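Local atomic coordinates of histidinol-phosphatase (Listeria monocytogenes serotype 4b str. H7858, PDB entry 6NLR), a protein that probably hydrolyses histidinol phosphate to histidinol and phosphate during histidine biosynthesis, using a site that holds three metal ions. Residues A155-L160 with M204-V209; E194-F199 with Y237-I242; C12-H17 with V38-L43; G91-Y96 with G256-G261. All blocks are in the same frame, centred on the assembly; numbering follows the deposited sequence.

Interaction 1: residues A155-L160 with M204-V209; sequences AQLAYL and MEKFRV
L160 and K206 mark the level at which helix 152-168 and helix 201-217 come together, with their CA atoms 6.8 Å apart. Over segments 155-160 and 204-209 the helix axes run almost parallel, at 10°, and approach to 10.3 Å, a spacing bridged here by L160, K206 and F207. The two methyls of L160 spread over one face of the F207 ring. CD1 of L160 lies 4.0 Å from the F207 ring centroid and 17° off its normal, a CH-pi contact, while CD2 of L160 sits 3.7 Å from CE1 of F207; the two side chains cross at about a right angle. The PHP domain belongs to the TIM-barrel clan, and helix 201-217 follows that plan as the crossover between the parallel neighbours 178-179 and 220-224, with helix 152-168 packed beside it. On the more open flank K206 reaches back across the groove. Its chain bends at chi2 (-83°) and again at chi4, and CD of K206 passes 4.1 Å from CB of L160. The ammonium nitrogen NZ of K206 then gives a hydrogen bond of 3.2 Å to the backbone O of L157, approaching tilted from the carbonyl plane; the same nitrogen also has a long, weak ion pair with E161. F207 also touches I242 of helix 240-248.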
loop_
_atom_site.group_PDB
_atom_site.type_symbol
_atom_site.label_atom_id
_atom_site.label_comp_id
_atom_site.label_asym_id
_atom_site.label_seq_id
_atom_site.Cartn_x
_atom_site.Cartn_y
_atom_site.Cartn_z
ATOM N N ALA A 155 -16.594 -7.925 -5.377
ATOM C CA ALA A 155 -15.175 -7.904 -4.956
ATOM C C ALA A 155 -14.787 -6.500 -4.485
ATOM O O ALA A 155 -14.099 -6.418 -3.431
ATOM C CB ALA A 155 -14.270 -8.383 -6.061
ATOM N N GLN A 156 -15.223 -5.452 -5.207
ATOM C CA GLN A 156 -14.955 -4.041 -4.826
ATOM C C GLN A 156 -15.518 -3.818 -3.415
ATOM O O GLN A 156 -14.827 -3.226 -2.554
ATOM C CB GLN A 156 -15.618 -3.028 -5.764
ATOM C CG GLN A 156 -14.968 -2.893 -7.121
ATOM C CD GLN A 156 -15.774 -2.023 -8.056
ATOM O OE1 GLN A 156 -16.981 -2.196 -8.212
ATOM N NE2 GLN A 156 -15.110 -1.081 -8.702
ATOM N N LEU A 157 -16.754 -4.255 -3.194
ATOM C CA LEU A 157 -17.451 -3.947 -1.923
ATOM C C LEU A 157 -16.807 -4.749 -0.780
ATOM O O LEU A 157 -16.670 -4.186 0.328
ATOM C CB LEU A 157 -18.945 -4.238 -2.084
ATOM C CG LEU A 157 -19.662 -3.266 -3.012
ATOM C CD1 LEU A 157 -21.027 -3.772 -3.415
ATOM C CD2 LEU A 157 -19.761 -1.925 -2.341
ATOM N N ALA A 158 -16.387 -5.995 -1.029
ATOM C CA ALA A 158 -15.682 -6.790 0.008
ATOM C C ALA A 158 -14.330 -6.126 0.336
ATOM O O ALA A 158 -13.949 -6.024 1.516
ATOM C CB ALA A 158 -15.507 -8.189 -0.462
ATOM N N TYR A 159 -13.636 -5.655 -0.688
ATOM C CA TYR A 159 -12.337 -4.945 -0.546
ATOM C C TYR A 159 -12.530 -3.689 0.311
ATOM O O TYR A 159 -11.766 -3.486 1.307
ATOM C CB TYR A 159 -11.763 -4.626 -1.926
ATOM C CG TYR A 159 -10.633 -3.639 -1.872
ATOM C CD1 TYR A 159 -9.347 -4.047 -1.505
ATOM C CD2 TYR A 159 -10.855 -2.294 -2.134
ATOM C CE1 TYR A 159 -8.312 -3.133 -1.415
ATOM C CE2 TYR A 159 -9.820 -1.382 -2.083
ATOM C CZ TYR A 159 -8.552 -1.792 -1.703
ATOM O OH TYR A 159 -7.543 -0.862 -1.635
ATOM N N LEU A 160 -13.522 -2.867 -0.031
ATOM C CA LEU A 160 -13.751 -1.594 0.699
ATOM C C LEU A 160 -14.180 -1.884 2.145
ATOM O O LEU A 160 -13.831 -1.069 3.019
ATOM C CB LEU A 160 -14.763 -0.729 -0.053
ATOM C CG LEU A 160 -14.264 -0.212 -1.395
ATOM C CD1 LEU A 160 -15.353 0.562 -2.115
ATOM C CD2 LEU A 160 -13.047 0.662 -1.221
HETATM N N MSE A 204 -19.824 3.932 -4.420
HETATM C CA MSE A 204 -19.575 5.337 -4.150
HETATM C C MSE A 204 -19.925 5.684 -2.700
HETATM O O MSE A 204 -19.200 6.448 -2.061
HETATM C CB MSE A 204 -20.358 6.237 -5.108
HETATM C CG MSE A 204 -19.740 6.377 -6.483
HETATM SE SE MSE A 204 -17.793 6.807 -6.416
HETATM C CE MSE A 204 -17.691 8.344 -5.200
ATOM N N GLU A 205 -21.032 5.126 -2.204
ATOM C CA GLU A 205 -21.474 5.356 -0.833
ATOM C C GLU A 205 -20.442 4.784 0.154
ATOM O O GLU A 205 -20.124 5.458 1.157
ATOM C CB GLU A 205 -22.853 4.727 -0.605
ATOM C CG GLU A 205 -23.396 4.903 0.808
ATOM C CD GLU A 205 -23.472 6.339 1.339
ATOM O OE1 GLU A 205 -23.568 7.285 0.520
ATOM O OE2 GLU A 205 -23.440 6.522 2.578
ATOM N N LYS A 206 -19.900 3.606 -0.151
ATOM C CA LYS A 206 -18.855 2.963 0.675
ATOM C C LYS A 206 -17.610 3.861 0.707
ATOM O O LYS A 206 -17.007 3.996 1.795
ATOM C CB LYS A 206 -18.551 1.555 0.164
ATOM C CG LYS A 206 -19.053 0.432 1.063
ATOM C CD LYS A 206 -18.125 0.099 2.231
ATOM C CE LYS A 206 -18.438 -1.231 2.902
ATOM N NZ LYS A 206 -18.683 -2.314 1.902
ATOM N N PHE A 207 -17.203 4.445 -0.425
ATOM C CA PHE A 207 -16.065 5.396 -0.454
ATOM C C PHE A 207 -16.385 6.615 0.439
ATOM O O PHE A 207 -15.497 7.067 1.168
ATOM C CB PHE A 207 -15.703 5.796 -1.878
ATOM C CG PHE A 207 -14.703 4.891 -2.552
ATOM C CD1 PHE A 207 -13.411 4.749 -2.060
ATOM C CD2 PHE A 207 -15.032 4.236 -3.729
ATOM C CE1 PHE A 207 -12.470 3.966 -2.717
ATOM C CE2 PHE A 207 -14.098 3.448 -4.384
ATOM C CZ PHE A 207 -12.814 3.312 -3.878
ATOM N N ARG A 208 -17.612 7.121 0.413
ATOM C CA ARG A 208 -17.983 8.333 1.200
ATOM C C ARG A 208 -17.859 8.004 2.690
ATOM O O ARG A 208 -17.305 8.838 3.429
ATOM C CB ARG A 208 -19.388 8.832 0.854
ATOM C CG ARG A 208 -19.418 9.606 -0.459
ATOM C CD ARG A 208 -20.664 10.442 -0.690
ATOM N NE ARG A 208 -21.817 9.559 -0.797
ATOM C CZ ARG A 208 -22.293 9.034 -1.932
ATOM N NH1 ARG A 208 -21.735 9.295 -3.103
ATOM N NH2 ARG A 208 -23.340 8.226 -1.887
ATOM N N VAL A 209 -18.328 6.821 3.091
ATOM C CA VAL A 209 -18.268 6.362 4.509
ATOM C C VAL A 209 -16.789 6.267 4.905
ATOM O O VAL A 209 -16.425 6.798 5.978
ATOM C CB VAL A 209 -19.025 5.030 4.702
ATOM C CG1 VAL A 209 -18.687 4.353 6.028
ATOM C CG2 VAL A 209 -20.531 5.249 4.596
#

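Interaction 2: residues E194-F199 with Y237-I242; sequences EDTSDF and YPPKKI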
loop_
_atom_site.group_PDB
_atom_site.type_symbol
_atom_site.label_atom_id
_atom_site.label_comp_id
_atom_site.label_asym_id
_atom_site.label_seq_id
_atom_site.Cartn_x
_atom_site.Cartn_y
_atom_site.Cartn_z
ATOM N N GLU A 194 -13.675 -3.617 -16.836
ATOM C CA GLU A 194 -14.069 -2.592 -15.851
ATOM C C GLU A 194 -13.060 -1.452 -15.921
ATOM O O GLU A 194 -11.897 -1.675 -16.361
ATOM C CB GLU A 194 -14.054 -3.181 -14.441
ATOM C CG GLU A 194 -15.138 -4.212 -14.204
ATOM C CD GLU A 194 -16.544 -3.660 -14.061
ATOM O OE1 GLU A 194 -16.719 -2.407 -14.081
ATOM O OE2 GLU A 194 -17.472 -4.488 -14.004
ATOM N N ASP A 195 -13.507 -0.263 -15.509
ATOM C CA ASP A 195 -12.678 0.960 -15.384
ATOM C C ASP A 195 -13.361 1.850 -14.328
ATOM O O ASP A 195 -14.397 1.443 -13.740
ATOM C CB ASP A 195 -12.446 1.589 -16.765
ATOM C CG ASP A 195 -13.709 2.023 -17.476
ATOM O OD1 ASP A 195 -14.584 2.599 -16.769
ATOM O OD2 ASP A 195 -13.835 1.779 -18.715
ATOM N N THR A 196 -12.780 2.994 -14.026
ATOM C CA THR A 196 -13.229 3.828 -12.883
ATOM C C THR A 196 -14.376 4.711 -13.369
ATOM O O THR A 196 -14.894 5.469 -12.529
ATOM C CB THR A 196 -12.049 4.587 -12.259
ATOM O OG1 THR A 196 -11.412 5.367 -13.267
ATOM C CG2 THR A 196 -11.047 3.651 -11.620
ATOM N N SER A 197 -14.804 4.604 -14.630
ATOM C CA SER A 197 -15.865 5.468 -15.183
ATOM C C SER A 197 -17.226 5.100 -14.572
ATOM O O SER A 197 -18.163 5.896 -14.730
ATOM C CB SER A 197 -15.895 5.442 -16.698
ATOM O OG SER A 197 -16.527 4.271 -17.183
ATOM N N ASP A 198 -17.407 3.913 -13.996
ATOM C CA ASP A 198 -18.807 3.460 -13.740
ATOM C C ASP A 198 -18.925 2.771 -12.368
ATOM O O ASP A 198 -19.776 1.833 -12.189
ATOM C CB ASP A 198 -19.314 2.650 -14.938
ATOM C CG ASP A 198 -18.909 1.191 -14.850
ATOM O OD1 ASP A 198 -17.741 0.926 -14.465
ATOM O OD2 ASP A 198 -19.788 0.328 -15.103
ATOM N N PHE A 199 -18.203 3.269 -11.373
ATOM C CA PHE A 199 -18.445 2.897 -9.945
ATOM C C PHE A 199 -19.948 2.983 -9.657
ATOM O O PHE A 199 -20.537 4.024 -9.925
ATOM C CB PHE A 199 -17.660 3.791 -8.976
ATOM C CG PHE A 199 -16.178 3.538 -8.916
ATOM C CD1 PHE A 199 -15.590 2.468 -9.584
ATOM C CD2 PHE A 199 -15.354 4.373 -8.184
ATOM C CE1 PHE A 199 -14.214 2.254 -9.530
ATOM C CE2 PHE A 199 -13.989 4.142 -8.109
ATOM C CZ PHE A 199 -13.422 3.094 -8.788
ATOM N N TYR A 237 -4.277 5.160 -7.593
ATOM C CA TYR A 237 -5.022 4.693 -6.405
ATOM C C TYR A 237 -4.983 5.834 -5.403
ATOM O O TYR A 237 -3.921 6.080 -4.816
ATOM C CB TYR A 237 -4.406 3.435 -5.763
ATOM C CG TYR A 237 -3.983 2.293 -6.664
ATOM C CD1 TYR A 237 -4.903 1.489 -7.312
ATOM C CD2 TYR A 237 -2.642 1.949 -6.807
ATOM C CE1 TYR A 237 -4.511 0.410 -8.095
ATOM C CE2 TYR A 237 -2.230 0.848 -7.547
ATOM C CZ TYR A 237 -3.171 0.063 -8.182
ATOM O OH TYR A 237 -2.810 -1.039 -8.904
ATOM N N PRO A 238 -6.101 6.560 -5.152
ATOM C CA PRO A 238 -7.390 6.331 -5.797
ATOM C C PRO A 238 -7.522 7.142 -7.089
ATOM O O PRO A 238 -6.647 7.943 -7.433
ATOM C CB PRO A 238 -8.361 6.773 -4.702
ATOM C CG PRO A 238 -7.622 7.878 -3.946
ATOM C CD PRO A 238 -6.149 7.643 -4.164
ATOM N N PRO A 239 -8.621 6.970 -7.849
ATOM C CA PRO A 239 -8.911 7.815 -9.005
ATOM C C PRO A 239 -9.407 9.224 -8.629
ATOM O O PRO A 239 -9.754 9.482 -7.504
ATOM C CB PRO A 239 -10.007 7.059 -9.755
ATOM C CG PRO A 239 -10.648 6.181 -8.743
ATOM C CD PRO A 239 -9.650 5.951 -7.631
ATOM N N LYS A 240 -9.437 10.091 -9.628
ATOM C CA LYS A 240 -9.758 11.533 -9.521
ATOM C C LYS A 240 -11.057 11.757 -8.727
ATOM O O LYS A 240 -11.051 12.633 -7.866
ATOM C CB LYS A 240 -9.836 12.138 -10.916
ATOM C CG LYS A 240 -10.110 13.630 -10.988
ATOM C CD LYS A 240 -9.185 14.475 -10.192
ATOM C CE LYS A 240 -9.461 15.947 -10.412
ATOM N NZ LYS A 240 -9.323 16.328 -11.835
ATOM N N LYS A 241 -12.138 11.048 -9.017
ATOM C CA LYS A 241 -13.441 11.277 -8.322
ATOM C C LYS A 241 -13.238 11.141 -6.801
ATOM O O LYS A 241 -13.734 12.004 -6.046
ATOM C CB LYS A 241 -14.522 10.301 -8.803
ATOM C CG LYS A 241 -15.939 10.733 -8.460
ATOM C CD LYS A 241 -17.008 9.705 -8.789
ATOM C CE LYS A 241 -18.403 10.248 -8.553
ATOM N NZ LYS A 241 -19.444 9.472 -9.271
ATOM N N ILE A 242 -12.475 10.145 -6.360
ATOM C CA ILE A 242 -12.222 9.905 -4.913
ATOM C C ILE A 242 -11.290 10.998 -4.390
ATOM O O ILE A 242 -11.569 11.528 -3.298
ATOM C CB ILE A 242 -11.666 8.501 -4.668
ATOM C CG1 ILE A 242 -12.565 7.400 -5.249
ATOM C CG2 ILE A 242 -11.332 8.298 -3.192
ATOM C CD1 ILE A 242 -14.019 7.517 -4.942
#
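The chi1 of T196 (56°) turns its methyl to P239: OG1 takes the position between the backbone N and the carbonyl carbon, and CG2 lies anti to the carbonyl carbon. The methyl CG2 of T196 thereby rests 3.9 Å from CG of P239, while OG1 is held by a hydrogen bond to E235. F199 has its CG anti to the carbonyl carbon as well (chi1 -73°), which swings the ring to the same proline; CE2 of F199 comes within 4.0 Å of CG of P239, and ring and proline meet obliquely. The phenyl group is covered from within its own segment too, since the backbone O of T196 stands 4.2 Å above the plane of the F199 ring, over its centre. No hydrogen bond joins the two segments: the contact is apolar, with CG of P239 shared by a methyl and a ring. Within 194-199, OD1 of D195 accepts both the backbone N of S197 at 2.9 Å and OG of S197 at 2.6 Å, two bonds on one oxygen. In 237-242, a cis peptide precedes P238, and P239 follows as N-cap residue of helix 240-248. F199 further touches Q156 and M204. The arrangement thus joins two strand-to-helix loops of the barrel-like fold: an Asx turn shortly before helix 201-217 and a proline at the N-cap of helix 240-248.

Interaction 3: residues C12-H17 with V38-L43; sequences CPHGTH and VEHAPL. With MN (manganese (II) ion), chain D.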
loop_
_atom_site.group_PDB
_atom_site.type_symbol
_atom_site.label_atom_id
_atom_site.label_comp_id
_atom_site.label_asym_id
_atom_site.label_seq_id
_atom_site.Cartn_x
_atom_site.Cartn_y
_atom_site.Cartn_z
ATOM N N CYS A 12 12.742 -6.524 -0.193
ATOM C CA CYS A 12 11.448 -6.962 -0.765
ATOM C C CYS A 12 11.698 -8.170 -1.671
ATOM O O CYS A 12 12.287 -8.012 -2.736
ATOM C CB CYS A 12 10.797 -5.840 -1.562
ATOM S SG CYS A 12 9.191 -6.337 -2.211
ATOM N N PRO A 13 11.236 -9.388 -1.322
ATOM C CA PRO A 13 11.527 -10.576 -2.134
ATOM C C PRO A 13 10.924 -10.516 -3.557
ATOM O O PRO A 13 11.478 -11.121 -4.425
ATOM C CB PRO A 13 10.954 -11.770 -1.332
ATOM C CG PRO A 13 10.664 -11.199 0.059
ATOM C CD PRO A 13 10.408 -9.712 -0.146
ATOM N N HIS A 14 9.859 -9.745 -3.792
ATOM C CA HIS A 14 9.201 -9.633 -5.125
ATOM C C HIS A 14 9.633 -8.355 -5.861
ATOM O O HIS A 14 9.064 -8.080 -6.926
ATOM C CB HIS A 14 7.674 -9.696 -4.993
ATOM C CG HIS A 14 7.077 -8.687 -4.070
ATOM N ND1 HIS A 14 6.663 -7.435 -4.470
ATOM C CD2 HIS A 14 6.781 -8.772 -2.755
ATOM C CE1 HIS A 14 6.167 -6.792 -3.432
ATOM N NE2 HIS A 14 6.232 -7.582 -2.370
ATOM N N GLY A 15 10.589 -7.585 -5.330
ATOM C CA GLY A 15 11.064 -6.353 -5.990
ATOM C C GLY A 15 12.116 -6.662 -7.036
ATOM O O GLY A 15 12.347 -7.863 -7.317
ATOM N N THR A 16 12.763 -5.628 -7.574
ATOM C CA THR A 16 13.838 -5.750 -8.594
ATOM C C THR A 16 15.140 -6.220 -7.941
ATOM O O THR A 16 16.051 -6.589 -8.697
ATOM C CB THR A 16 14.095 -4.401 -9.287
ATOM O OG1 THR A 16 14.535 -3.501 -8.259
ATOM C CG2 THR A 16 12.869 -3.876 -10.010
ATOM N N HIS A 17 15.264 -6.125 -6.605
ATOM C CA HIS A 17 16.528 -6.363 -5.854
ATOM C C HIS A 17 17.529 -5.231 -6.133
ATOM O O HIS A 17 18.732 -5.411 -5.808
ATOM C CB HIS A 17 17.109 -7.762 -6.174
ATOM C CG HIS A 17 16.162 -8.838 -5.778
ATOM N ND1 HIS A 17 15.512 -9.644 -6.694
ATOM C CD2 HIS A 17 15.686 -9.175 -4.560
ATOM C CE1 HIS A 17 14.707 -10.463 -6.049
ATOM N NE2 HIS A 17 14.793 -10.190 -4.740
ATOM N N VAL A 38 9.338 2.195 3.307
ATOM C CA VAL A 38 8.251 1.498 4.018
ATOM C C VAL A 38 8.171 0.079 3.455
ATOM O O VAL A 38 7.239 -0.251 2.688
ATOM C CB VAL A 38 6.934 2.301 3.956
ATOM C CG1 VAL A 38 7.003 3.483 4.913
ATOM C CG2 VAL A 38 6.609 2.786 2.553
ATOM N N GLU A 39 9.148 -0.731 3.826
ATOM C CA GLU A 39 9.260 -2.116 3.331
ATOM C C GLU A 39 8.091 -2.941 3.885
ATOM O O GLU A 39 7.588 -2.635 5.000
ATOM C CB GLU A 39 10.612 -2.700 3.716
ATOM C CG GLU A 39 10.899 -3.974 2.974
ATOM C CD GLU A 39 10.683 -3.826 1.470
ATOM O OE1 GLU A 39 11.605 -3.357 0.799
ATOM O OE2 GLU A 39 9.571 -4.166 1.012
ATOM N N HIS A 40 7.668 -3.969 3.149
ATOM C CA HIS A 40 6.623 -4.905 3.629
ATOM C C HIS A 40 7.013 -5.523 4.970
ATOM O O HIS A 40 8.104 -6.127 5.058
ATOM C CB HIS A 40 6.404 -6.009 2.613
ATOM C CG HIS A 40 5.898 -5.477 1.332
ATOM N ND1 HIS A 40 4.600 -5.037 1.203
ATOM C CD2 HIS A 40 6.502 -5.322 0.138
ATOM C CE1 HIS A 40 4.409 -4.633 -0.043
ATOM N NE2 HIS A 40 5.565 -4.796 -0.709
ATOM N N ALA A 41 6.154 -5.389 5.982
ATOM C CA ALA A 41 6.357 -6.036 7.299
ATOM C C ALA A 41 6.218 -7.541 7.120
ATOM O O ALA A 41 5.377 -7.971 6.341
ATOM C CB ALA A 41 5.364 -5.533 8.313
ATOM N N PRO A 42 7.004 -8.368 7.836
ATOM C CA PRO A 42 6.805 -9.818 7.842
ATOM C C PRO A 42 5.356 -10.246 8.149
ATOM O O PRO A 42 4.728 -9.643 9.013
ATOM C CB PRO A 42 7.739 -10.296 8.966
ATOM C CG PRO A 42 8.839 -9.252 9.003
ATOM C CD PRO A 42 8.131 -7.945 8.680
ATOM N N LEU A 43 4.843 -11.252 7.429
ATOM C CA LEU A 43 3.460 -11.768 7.661
ATOM C C LEU A 43 3.437 -12.640 8.910
ATOM O O LEU A 43 4.458 -13.211 9.238
ATOM C CB LEU A 43 2.975 -12.572 6.463
ATOM C CG LEU A 43 2.909 -11.814 5.143
ATOM C CD1 LEU A 43 2.447 -12.747 4.037
ATOM C CD2 LEU A 43 1.975 -10.632 5.258
HETATM MN MN MN D . 5.828 -4.781 -2.832
#
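H14 and H40 belong to a three-histidine manganese site of this PHP-family protein, completed by H260, in which a type I beta turn from C12 to G15 faces the end of strand 34-40. NE2 of H40 binds the manganese ion of chain D at 2.1 Å. The H14 ring comes in from the turn, but its position relative to the metal, as modelled, leaves the coordinating atom in doubt. The two imidazoles meet obliquely, their planes at 50°. A bound sulfate lies about 3 Å from the H14 side chain, consistent with a pocket for a phosphate group. E39 works in the second shell. Its OE2 accepts the backbone N of H40 at 2.9 Å, on the anti side of the carboxylate, and also takes a hydrogen bond from H8, a cobalt ligand, while OE1 bonds to T9. OE2 therefore links the backbone N of the manganese ligand H40 to the ring of a cobalt ligand. C12, which starts the turn, packs against the strand: CB lies 3.3 Å from OE2 of E39, and SG approaches the edge of the H40 imidazole, 3.7 Å from CD2 of H40.

Interaction 4: residues G91-Y96 with G256-G261; sequences GFEVDY and GSDSHG. With CO (cobalt (II) ion), chain F; MN (manganese (II) ion), chain E; MN (manganese (II) ion), chain D.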
loop_
_atom_site.group_PDB
_atom_site.type_symbol
_atom_site.label_atom_id
_atom_site.label_comp_id
_atom_site.label_asym_id
_atom_site.label_seq_id
_atom_site.Cartn_x
_atom_site.Cartn_y
_atom_site.Cartn_z
ATOM N N GLY A 91 10.183 2.937 7.954
ATOM C CA GLY A 91 9.058 2.225 8.574
ATOM C C GLY A 91 8.654 1.048 7.734
ATOM O O GLY A 91 9.522 0.453 7.053
ATOM N N PHE A 92 7.384 0.690 7.810
ATOM C CA PHE A 92 6.835 -0.480 7.101
ATOM C C PHE A 92 5.580 -0.100 6.342
ATOM O O PHE A 92 4.813 0.792 6.790
ATOM C CB PHE A 92 6.491 -1.578 8.111
ATOM C CG PHE A 92 7.687 -2.075 8.871
ATOM C CD1 PHE A 92 8.607 -2.923 8.265
ATOM C CD2 PHE A 92 7.909 -1.661 10.174
ATOM C CE1 PHE A 92 9.728 -3.366 8.954
ATOM C CE2 PHE A 92 9.009 -2.137 10.872
ATOM C CZ PHE A 92 9.909 -2.986 10.263
ATOM N N GLU A 93 5.370 -0.803 5.233
ATOM C CA GLU A 93 4.035 -1.051 4.670
ATOM C C GLU A 93 3.499 -2.251 5.446
ATOM O O GLU A 93 3.972 -3.396 5.220
ATOM C CB GLU A 93 4.058 -1.298 3.170
ATOM C CG GLU A 93 2.647 -1.318 2.598
ATOM C CD GLU A 93 2.556 -1.561 1.107
ATOM O OE1 GLU A 93 3.621 -1.745 0.487
ATOM O OE2 GLU A 93 1.417 -1.552 0.577
ATOM N N VAL A 94 2.590 -1.965 6.373
ATOM C CA VAL A 94 2.010 -2.958 7.301
ATOM C C VAL A 94 0.761 -3.533 6.641
ATOM O O VAL A 94 -0.138 -2.768 6.301
ATOM C CB VAL A 94 1.722 -2.318 8.664
ATOM C CG1 VAL A 94 1.173 -3.338 9.639
ATOM C CG2 VAL A 94 2.976 -1.651 9.228
ATOM N N ASP A 95 0.714 -4.852 6.480
ATOM C CA ASP A 95 -0.521 -5.548 6.049
ATOM C C ASP A 95 -1.558 -5.403 7.162
ATOM O O ASP A 95 -1.234 -5.715 8.338
ATOM C CB ASP A 95 -0.260 -7.018 5.730
ATOM C CG ASP A 95 0.231 -7.193 4.314
ATOM O OD1 ASP A 95 -0.630 -7.283 3.395
ATOM O OD2 ASP A 95 1.453 -7.154 4.144
ATOM N N TYR A 96 -2.757 -4.960 6.802
ATOM C CA TYR A 96 -3.964 -5.200 7.616
ATOM C C TYR A 96 -4.397 -6.641 7.311
ATOM O O TYR A 96 -4.787 -6.952 6.159
ATOM C CB TYR A 96 -5.061 -4.160 7.392
ATOM C CG TYR A 96 -6.209 -4.405 8.326
ATOM C CD1 TYR A 96 -6.064 -4.187 9.694
ATOM C CD2 TYR A 96 -7.393 -4.966 7.882
ATOM C CE1 TYR A 96 -7.087 -4.483 10.581
ATOM C CE2 TYR A 96 -8.432 -5.239 8.758
ATOM C CZ TYR A 96 -8.270 -5.001 10.108
ATOM O OH TYR A 96 -9.279 -5.279 10.960
ATOM N N GLY A 256 2.964 8.627 -3.441
ATOM C CA GLY A 256 3.651 7.334 -3.254
ATOM C C GLY A 256 3.906 6.683 -4.603
ATOM O O GLY A 256 2.904 6.358 -5.279
ATOM N N SER A 257 5.182 6.528 -4.986
ATOM C CA SER A 257 5.627 5.855 -6.235
ATOM C C SER A 257 5.411 4.342 -6.123
ATOM O O SER A 257 5.317 3.678 -7.154
ATOM C CB SER A 257 7.089 6.150 -6.506
ATOM O OG SER A 257 7.930 5.620 -5.467
ATOM N N ASP A 258 5.382 3.810 -4.906
ATOM C CA ASP A 258 5.439 2.347 -4.658
ATOM C C ASP A 258 6.656 1.746 -5.388
ATOM O O ASP A 258 6.525 0.651 -5.962
ATOM C CB ASP A 258 4.129 1.680 -5.062
ATOM C CG ASP A 258 3.685 0.629 -4.068
ATOM O OD1 ASP A 258 4.557 0.070 -3.389
ATOM O OD2 ASP A 258 2.469 0.421 -3.949
ATOM N N SER A 259 7.790 2.441 -5.390
ATOM C CA SER A 259 8.996 2.057 -6.173
ATOM C C SER A 259 9.560 0.728 -5.653
ATOM O O SER A 259 9.753 0.607 -4.421
ATOM C CB SER A 259 10.018 3.161 -6.140
ATOM O OG SER A 259 9.596 4.256 -6.948
ATOM N N HIS A 260 9.798 -0.231 -6.548
ATOM C CA HIS A 260 10.457 -1.526 -6.250
ATOM C C HIS A 260 11.832 -1.583 -6.930
ATOM O O HIS A 260 12.508 -2.654 -6.853
ATOM C CB HIS A 260 9.516 -2.660 -6.642
ATOM C CG HIS A 260 8.430 -2.839 -5.641
ATOM N ND1 HIS A 260 7.396 -1.946 -5.496
ATOM C CD2 HIS A 260 8.222 -3.798 -4.715
ATOM C CE1 HIS A 260 6.585 -2.353 -4.545
ATOM N NE2 HIS A 260 7.065 -3.471 -4.037
ATOM N N GLY A 261 12.252 -0.459 -7.513
ATOM C CA GLY A 261 13.536 -0.317 -8.205
ATOM C C GLY A 261 13.769 1.115 -8.644
ATOM O O GLY A 261 12.849 1.942 -8.510
HETATM CO CO CO F . 4.043 -0.900 -1.461
HETATM MN MN MN E . 0.821 -2.440 -1.207
HETATM MN MN MN D . 5.828 -4.781 -2.832
HETATM O O HOH W 1 1.923 -1.241 -1.971
HETATM O O HOH W 2 0.003 -3.155 -3.260
#
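E93 and D258 meet through the cobalt ion. From CB of E93, which points toward the 256-261 loop, CG continues anti to the backbone N (chi1 -171°), and the extended chain delivers CD between two ions, 3.0 Å from both the cobalt and the manganese of chain E. At the tip OE1 of E93 binds the cobalt at 2.2 Å, and OE2 of E93, also partnered by S121, binds that manganese at 2.1 Å. The aspartate comes to the cobalt with OD1 of D258, 2.2 Å from the ion, which keeps OE1 of E93 and OD1 of D258 4.4 Å apart. OD2 of D258 is held by N224 and accepts a 2.6 Å hydrogen bond from water 1, which lies between the same two ions. H260 gives NE2 to the manganese of chain D, while its ND1 donates to the backbone O of D258 at 2.8 Å, fixing the ring's rotation. H6 and H8 complete the protein ligands of the cobalt; H123 and H181 join E93 on the manganese of chain E. E93 bridging two of the three ions, with histidines and D258 around them, fits the trinuclear metal site of the PHP family.

Overall arrangement
From the N terminus, interaction 3 closes first, a short loop through helix 20-29 that brings the 12-17 turn to the end of strand 34-40. Strand 87-95, its neighbour in the sheet, then opens interaction 4, which closes only 160 residues later at the loop after strand 253-256; the two contacts share the manganese of chain D. Interactions 1 and 2 both fall within that long excursion, and their segments alternate along the chain, so they cross. They touch each other through F199, F207 and I242, tying helices 152-168, 201-217 and 240-248 together, with centres about 22 Å from that of interaction 4 and about 27 Å from that of interaction 3.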